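PDB 3DY0: plasma serine protease inhibitor from Homo sapiens, which inhibits serine proteases of blood plasma and other body fluids in a heparin-dependent manner, inactivating them by binding irreversibly at their active-site serine. Local coordinates for residues Asp204-Tyr208 against Val218-Pro222; Leu209-Leu214 against Thr250-Trp254. One frame throughout, in Å; residues are numbered along the deposited sequence.

Contact 1 of 2, residues Asp204-Tyr208 against Val218-Pro222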
loop_
_atom_site.group_PDB
_atom_site.type_symbol
_atom_site.label_atom_id
_atom_site.label_comp_id
_atom_site.label_asym_id
_atom_site.label_seq_id
_atom_site.Cartn_x
_atom_site.Cartn_y
_atom_site.Cartn_z
ATOM N N ASP A 204 24.987 -12.714 -8.959
ATOM C CA ASP A 204 24.428 -13.865 -8.263
ATOM C C ASP A 204 23.381 -14.514 -9.156
ATOM O O ASP A 204 23.134 -14.062 -10.271
ATOM C CB ASP A 204 23.771 -13.380 -6.963
ATOM C CG ASP A 204 23.535 -14.495 -5.954
ATOM O OD1 ASP A 204 23.841 -15.664 -6.254
ATOM O OD2 ASP A 204 23.039 -14.186 -4.848
ATOM N N GLN A 205 22.778 -15.590 -8.667
ATOM C CA GLN A 205 21.720 -16.256 -9.410
ATOM C C GLN A 205 20.428 -15.597 -8.950
ATOM O O GLN A 205 20.217 -15.410 -7.750
ATOM C CB GLN A 205 21.670 -17.744 -9.079
ATOM C CG GLN A 205 20.609 -18.499 -9.859
ATOM C CD GLN A 205 20.412 -19.911 -9.350
ATOM O OE1 GLN A 205 19.860 -20.122 -8.270
ATOM N NE2 GLN A 205 20.873 -20.886 -10.122
ATOM N N TYR A 206 19.569 -15.237 -9.897
ATOM C CA TYR A 206 18.303 -14.587 -9.572
ATOM C C TYR A 206 17.157 -15.133 -10.399
ATOM O O TYR A 206 17.365 -15.637 -11.507
ATOM C CB TYR A 206 18.352 -13.089 -9.894
ATOM C CG TYR A 206 19.373 -12.261 -9.161
ATOM C CD1 TYR A 206 19.048 -11.611 -7.970
ATOM C CD2 TYR A 206 20.646 -12.067 -9.693
ATOM C CE1 TYR A 206 19.967 -10.779 -7.333
ATOM C CE2 TYR A 206 21.566 -11.240 -9.067
ATOM C CZ TYR A 206 21.222 -10.598 -7.890
ATOM O OH TYR A 206 22.136 -9.763 -7.288
ATOM N N HIS A 207 15.945 -15.037 -9.861
ATOM C CA HIS A 207 14.766 -15.458 -10.604
ATOM C C HIS A 207 14.600 -14.346 -11.628
ATOM O O HIS A 207 14.551 -13.165 -11.278
ATOM C CB HIS A 207 13.543 -15.545 -9.691
ATOM C CG HIS A 207 13.366 -16.887 -9.053
ATOM N ND1 HIS A 207 13.107 -18.029 -9.782
ATOM C CD2 HIS A 207 13.417 -17.274 -7.756
ATOM C CE1 HIS A 207 13.008 -19.060 -8.963
ATOM N NE2 HIS A 207 13.192 -18.629 -7.727
ATOM N N TYR A 208 14.527 -14.727 -12.895
ATOM C CA TYR A 208 14.438 -13.758 -13.973
ATOM C C TYR A 208 13.475 -14.152 -15.075
ATOM O O TYR A 208 13.259 -15.333 -15.336
ATOM C CB TYR A 208 15.849 -13.606 -14.557
ATOM C CG TYR A 208 15.982 -12.759 -15.803
ATOM C CD1 TYR A 208 16.184 -11.382 -15.717
ATOM C CD2 TYR A 208 15.955 -13.343 -17.069
ATOM C CE1 TYR A 208 16.370 -10.607 -16.864
ATOM C CE2 TYR A 208 16.133 -12.574 -18.226
ATOM C CZ TYR A 208 16.345 -11.208 -18.112
ATOM O OH TYR A 208 16.553 -10.447 -19.240
ATOM N N VAL A 218 11.951 -8.783 -15.612
ATOM C CA VAL A 218 11.464 -8.929 -14.251
ATOM C C VAL A 218 12.486 -9.700 -13.438
ATOM O O VAL A 218 12.914 -10.781 -13.841
ATOM C CB VAL A 218 10.123 -9.710 -14.230
ATOM C CG1 VAL A 218 9.623 -9.856 -12.798
ATOM C CG2 VAL A 218 9.087 -8.994 -15.094
ATOM N N VAL A 219 12.890 -9.151 -12.297
ATOM C CA VAL A 219 13.852 -9.841 -11.451
ATOM C C VAL A 219 13.331 -9.939 -10.024
ATOM O O VAL A 219 12.823 -8.968 -9.462
ATOM C CB VAL A 219 15.231 -9.131 -11.454
ATOM C CG1 VAL A 219 15.144 -7.795 -10.739
ATOM C CG2 VAL A 219 16.280 -10.031 -10.804
ATOM N N GLY A 220 13.442 -11.131 -9.453
ATOM C CA GLY A 220 12.984 -11.353 -8.099
ATOM C C GLY A 220 14.199 -11.346 -7.197
ATOM O O GLY A 220 15.218 -11.958 -7.523
ATOM N N VAL A 221 14.106 -10.635 -6.079
ATOM C CA VAL A 221 15.200 -10.562 -5.113
ATOM C C VAL A 221 14.582 -10.944 -3.773
ATOM O O VAL A 221 13.816 -10.181 -3.187
ATOM C CB VAL A 221 15.791 -9.141 -5.029
ATOM C CG1 VAL A 221 17.029 -9.144 -4.132
ATOM C CG2 VAL A 221 16.143 -8.641 -6.419
ATOM N N PRO A 222 14.921 -12.134 -3.262
ATOM C CA PRO A 222 14.381 -12.625 -1.993
ATOM C C PRO A 222 14.827 -11.984 -0.680
ATOM O O PRO A 222 15.967 -11.550 -0.525
ATOM C CB PRO A 222 14.725 -14.108 -2.042
ATOM C CG PRO A 222 16.062 -14.095 -2.705
ATOM C CD PRO A 222 15.862 -13.110 -3.845
HETATM O O HOH W 1 16.059 -14.345 -7.136
#

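Contact 2 of 2, residues Leu209-Leu214 against Thr250-Trp254. With SGN (2-deoxy-6-O-sulfo-2-(sulfoamino)-alpha-D-glucopyranose), chain C; NO3 (nitrate ion), chain D.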
loop_
_atom_site.group_PDB
_atom_site.type_symbol
_atom_site.label_atom_id
_atom_site.label_comp_id
_atom_site.label_asym_id
_atom_site.label_seq_id
_atom_site.Cartn_x
_atom_site.Cartn_y
_atom_site.Cartn_z
ATOM N N LEU A 209 12.904 -13.142 -15.721
ATOM C CA LEU A 209 11.996 -13.359 -16.835
ATOM C C LEU A 209 12.032 -12.173 -17.781
ATOM O O LEU A 209 12.034 -11.017 -17.351
ATOM C CB LEU A 209 10.554 -13.555 -16.349
ATOM C CG LEU A 209 9.512 -13.737 -17.458
ATOM C CD1 LEU A 209 9.776 -15.041 -18.193
ATOM C CD2 LEU A 209 8.111 -13.742 -16.868
ATOM N N LEU A 210 12.088 -12.471 -19.074
ATOM C CA LEU A 210 12.056 -11.446 -20.099
ATOM C C LEU A 210 10.619 -11.535 -20.603
ATOM O O LEU A 210 10.235 -12.523 -21.234
ATOM C CB LEU A 210 13.036 -11.767 -21.232
ATOM C CG LEU A 210 13.005 -10.834 -22.449
ATOM C CD1 LEU A 210 13.362 -9.414 -22.032
ATOM C CD2 LEU A 210 13.984 -11.341 -23.496
ATOM N N ASP A 211 9.821 -10.526 -20.281
ATOM C CA ASP A 211 8.424 -10.490 -20.695
ATOM C C ASP A 211 8.347 -9.767 -22.036
ATOM O O ASP A 211 8.420 -8.542 -22.103
ATOM C CB ASP A 211 7.591 -9.773 -19.622
ATOM C CG ASP A 211 6.106 -9.755 -19.938
ATOM O OD1 ASP A 211 5.307 -9.578 -18.996
ATOM O OD2 ASP A 211 5.736 -9.902 -21.120
ATOM N N ARG A 212 8.217 -10.541 -23.108
ATOM C CA ARG A 212 8.159 -9.975 -24.450
ATOM C C ARG A 212 6.794 -9.394 -24.796
ATOM O O ARG A 212 6.667 -8.620 -25.744
ATOM C CB ARG A 212 8.549 -11.036 -25.483
ATOM C CG ARG A 212 10.001 -11.475 -25.395
ATOM C CD ARG A 212 10.302 -12.618 -26.357
ATOM N NE ARG A 212 11.690 -13.068 -26.263
ATOM C CZ ARG A 212 12.744 -12.335 -26.614
ATOM N NH1 ARG A 212 12.578 -11.107 -27.088
ATOM N NH2 ARG A 212 13.968 -12.832 -26.490
ATOM N N ASN A 213 5.774 -9.767 -24.030
ATOM C CA ASN A 213 4.425 -9.267 -24.267
ATOM C C ASN A 213 4.309 -7.813 -23.818
ATOM O O ASN A 213 3.837 -6.955 -24.564
ATOM C CB ASN A 213 3.405 -10.130 -23.523
ATOM C CG ASN A 213 1.996 -9.582 -23.622
ATOM O OD1 ASN A 213 1.490 -9.331 -24.716
ATOM N ND2 ASN A 213 1.352 -9.399 -22.475
ATOM N N LEU A 214 4.746 -7.535 -22.593
ATOM C CA LEU A 214 4.687 -6.178 -22.069
ATOM C C LEU A 214 5.980 -5.425 -22.352
ATOM O O LEU A 214 6.020 -4.197 -22.284
ATOM C CB LEU A 214 4.413 -6.201 -20.564
ATOM C CG LEU A 214 3.023 -6.715 -20.184
ATOM C CD1 LEU A 214 2.843 -6.639 -18.676
ATOM C CD2 LEU A 214 1.959 -5.885 -20.901
ATOM N N THR A 250 -1.098 -10.718 -14.454
ATOM C CA THR A 250 0.269 -10.452 -14.883
ATOM C C THR A 250 1.256 -10.786 -13.771
ATOM O O THR A 250 2.292 -11.418 -14.014
ATOM C CB THR A 250 0.441 -8.972 -15.299
ATOM O OG1 THR A 250 -0.324 -8.721 -16.487
ATOM C CG2 THR A 250 1.905 -8.657 -15.571
ATOM N N LEU A 251 0.941 -10.364 -12.549
ATOM C CA LEU A 251 1.814 -10.643 -11.417
ATOM C C LEU A 251 1.901 -12.147 -11.202
ATOM O O LEU A 251 2.989 -12.683 -10.986
ATOM C CB LEU A 251 1.296 -9.961 -10.147
ATOM C CG LEU A 251 2.102 -10.254 -8.878
ATOM C CD1 LEU A 251 3.549 -9.801 -9.069
ATOM C CD2 LEU A 251 1.470 -9.536 -7.695
ATOM N N ARG A 252 0.760 -12.833 -11.269
ATOM C CA ARG A 252 0.763 -14.286 -11.097
ATOM C C ARG A 252 1.643 -14.926 -12.164
ATOM O O ARG A 252 2.389 -15.863 -11.885
ATOM C CB ARG A 252 -0.649 -14.869 -11.220
ATOM C CG ARG A 252 -1.582 -14.579 -10.061
ATOM C CD ARG A 252 -2.741 -15.585 -10.050
ATOM N NE ARG A 252 -3.520 -15.567 -11.288
ATOM C CZ ARG A 252 -4.453 -14.665 -11.577
ATOM N NH1 ARG A 252 -4.736 -13.701 -10.713
ATOM N NH2 ARG A 252 -5.103 -14.725 -12.733
ATOM N N LYS A 253 1.548 -14.418 -13.389
ATOM C CA LYS A 253 2.335 -14.954 -14.493
ATOM C C LYS A 253 3.826 -14.805 -14.223
ATOM O O LYS A 253 4.592 -15.761 -14.381
ATOM C CB LYS A 253 1.986 -14.239 -15.800
ATOM C CG LYS A 253 2.772 -14.749 -17.004
ATOM C CD LYS A 253 2.512 -13.924 -18.261
ATOM C CE LYS A 253 3.224 -12.579 -18.213
ATOM N NZ LYS A 253 2.792 -11.742 -17.061
ATOM N N TRP A 254 4.235 -13.605 -13.820
ATOM C CA TRP A 254 5.641 -13.348 -13.541
ATOM C C TRP A 254 6.183 -14.289 -12.474
ATOM O O TRP A 254 7.212 -14.937 -12.669
ATOM C CB TRP A 254 5.856 -11.897 -13.086
ATOM C CG TRP A 254 5.671 -10.866 -14.173
ATOM C CD1 TRP A 254 5.751 -11.069 -15.520
ATOM C CD2 TRP A 254 5.427 -9.463 -13.995
ATOM N NE1 TRP A 254 5.572 -9.884 -16.193
ATOM C CE2 TRP A 254 5.374 -8.881 -15.282
ATOM C CE3 TRP A 254 5.253 -8.641 -12.873
ATOM C CZ2 TRP A 254 5.149 -7.513 -15.480
ATOM C CZ3 TRP A 254 5.030 -7.278 -13.071
ATOM C CH2 TRP A 254 4.982 -6.732 -14.363
HETATM C C1 SGN C . -5.765 -12.710 -23.010
HETATM C C2 SGN C . -5.233 -12.716 -24.470
HETATM C C3 SGN C . -4.355 -13.967 -24.694
HETATM C C4 SGN C . -3.165 -13.902 -23.704
HETATM C C5 SGN C . -3.756 -13.888 -22.253
HETATM C C6 SGN C . -2.715 -13.782 -21.128
HETATM N N2 SGN C . -6.388 -12.680 -25.386
HETATM O O3 SGN C . -3.862 -13.969 -26.021
HETATM O O4 SGN C . -2.251 -14.882 -24.208
HETATM O O5 SGN C . -4.680 -12.779 -22.081
HETATM O O6 SGN C . -2.009 -12.567 -21.275
HETATM S S1 SGN C . -7.008 -11.239 -25.885
HETATM O O1S SGN C . -8.286 -11.147 -25.234
HETATM O O2S SGN C . -7.132 -11.343 -27.311
HETATM O O3S SGN C . -6.131 -10.181 -25.477
HETATM S S2 SGN C . -1.146 -11.824 -20.204
HETATM O O4S SGN C . -0.126 -12.748 -19.802
HETATM O O5S SGN C . -2.063 -11.522 -19.139
HETATM O O6S SGN C . -0.623 -10.649 -20.835
HETATM N N NO3 D . 6.835 -13.698 -22.436
HETATM O O1 NO3 D . 5.795 -13.161 -22.773
HETATM O O2 NO3 D . 6.896 -14.301 -21.378
HETATM O O3 NO3 D . 7.817 -13.633 -23.156
#

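Contact 1 of 2, residues Asp204-Tyr208 against Val218-Pro222
His207 and Gly220 illustrate how an antiparallel hairpin can keep one direct backbone bond of a residue pair and hand the other to water. Gly220 N donates to His207 O at 2.9 Å in a nearly straight bond (169° at the hydrogen), and the same carbonyl oxygen receives a CA-H...O contact from Val219 CA at 3.4 Å. One step along, Tyr208 and Val219 form a non-hydrogen-bonded pair, where Tyr208 CA approaches Val218 O at 3.3 Å.

Packing is tight on the side of Tyr206. With its CG anti to the carbonyl carbon (chi1 -61°), the side chain runs alongside that of Val219, CB meeting Val219 CG2 at 3.8 Å in the conformer described here, and the ring turns an edge to Gly220 O. Leu263 and Leu265 of strand 259-277 pack on the same tyrosine, whose OH is hydrogen-bonded to Arg202 O.

The other side is looser. His207, an exposed residue, leaves the sheet on the face where Gly220 has no side chain. Here the strands separate, their directions 130° apart, and a water fills the place of the missing backbone bond, accepting from His207 N at 2.8 Å and donating to Gly220 O at 2.6 Å.

The hairpin lies where strand 194-211 passes from serpin sheet C, beside strand 259-277, into sheet B, beside strand 216-222. Its chemistry implies that the backbone groups of His207 and Gly220 remain satisfied although the strands diverge, direct bonding giving way to solvent while apolar packing holds the buried face.

Contact 2 of 2, residues Leu209-Leu214 against Thr250-Trp254
In Asp211 a chi1 of -177° turns the carboxylate away from the backbone N and toward helix 250-254, and in Trp254 a chi1 of -70° places CG anti to the carbonyl carbon, bringing the end of the indole back to meet it. Trp254 NE1 donates to Asp211 OD1 at 2.8 Å, almost straight and in the ring plane, and the oxygen accepts through its anti lone pair; carboxylate and indole planes stand 78° apart. The second oxygen turns back on its own chain: OD2 accepts from Leu214 N at 3.0 Å, from above the carboxylate plane, in an Asx motif. Both oxygens are thus engaged, which fixes the rotation of the group. Lys253, bent at its last two torsions, adds a long salt bridge, NZ to Asp211 OD1 at 3.8 Å.

Apolar groups flank this polar centre. Leu209 CD2 lies 3.8 Å from Trp254 CD1, while Leu214 CD1 meets Thr250 CG2 tip to tip at 3.8 Å, and the Thr250 methyl overlies one indole face, toward its rim.

The outer side carries heparin: Asn213 ND2 is 2.9 Å from SGN O6S, and Lys253 CD 3.3 Å from SGN O4S of the same sulfate. Beneath, helix 248-257, helix H of the serpin fold, rests its tryptophan on Cys216 of strand 216-222, on Ile232 of strand 228-234 and on an aromatic side chain of the bound peptide.

Followed from the N terminus, strand 194-211 first supplies 204-208 to contact 1 and then runs on directly into 209-214, the first half of contact 2. The chain turns, and 218-222 closes a hairpin of nine intervening residues; only after strand 228-234 and helix 239-245 does 250-254 arrive to close the longer loop of contact 2. The segments therefore alternate, and the two contacts cross rather than nest. They also touch: Val218 N lies 2.8 Å from Leu209 O, a probable hydrogen bond, and Val218 CG2 packs 3.7 Å from Trp254 CE2. Together they tie the heparin-bearing helix 248-257 to the hairpin within the sheet.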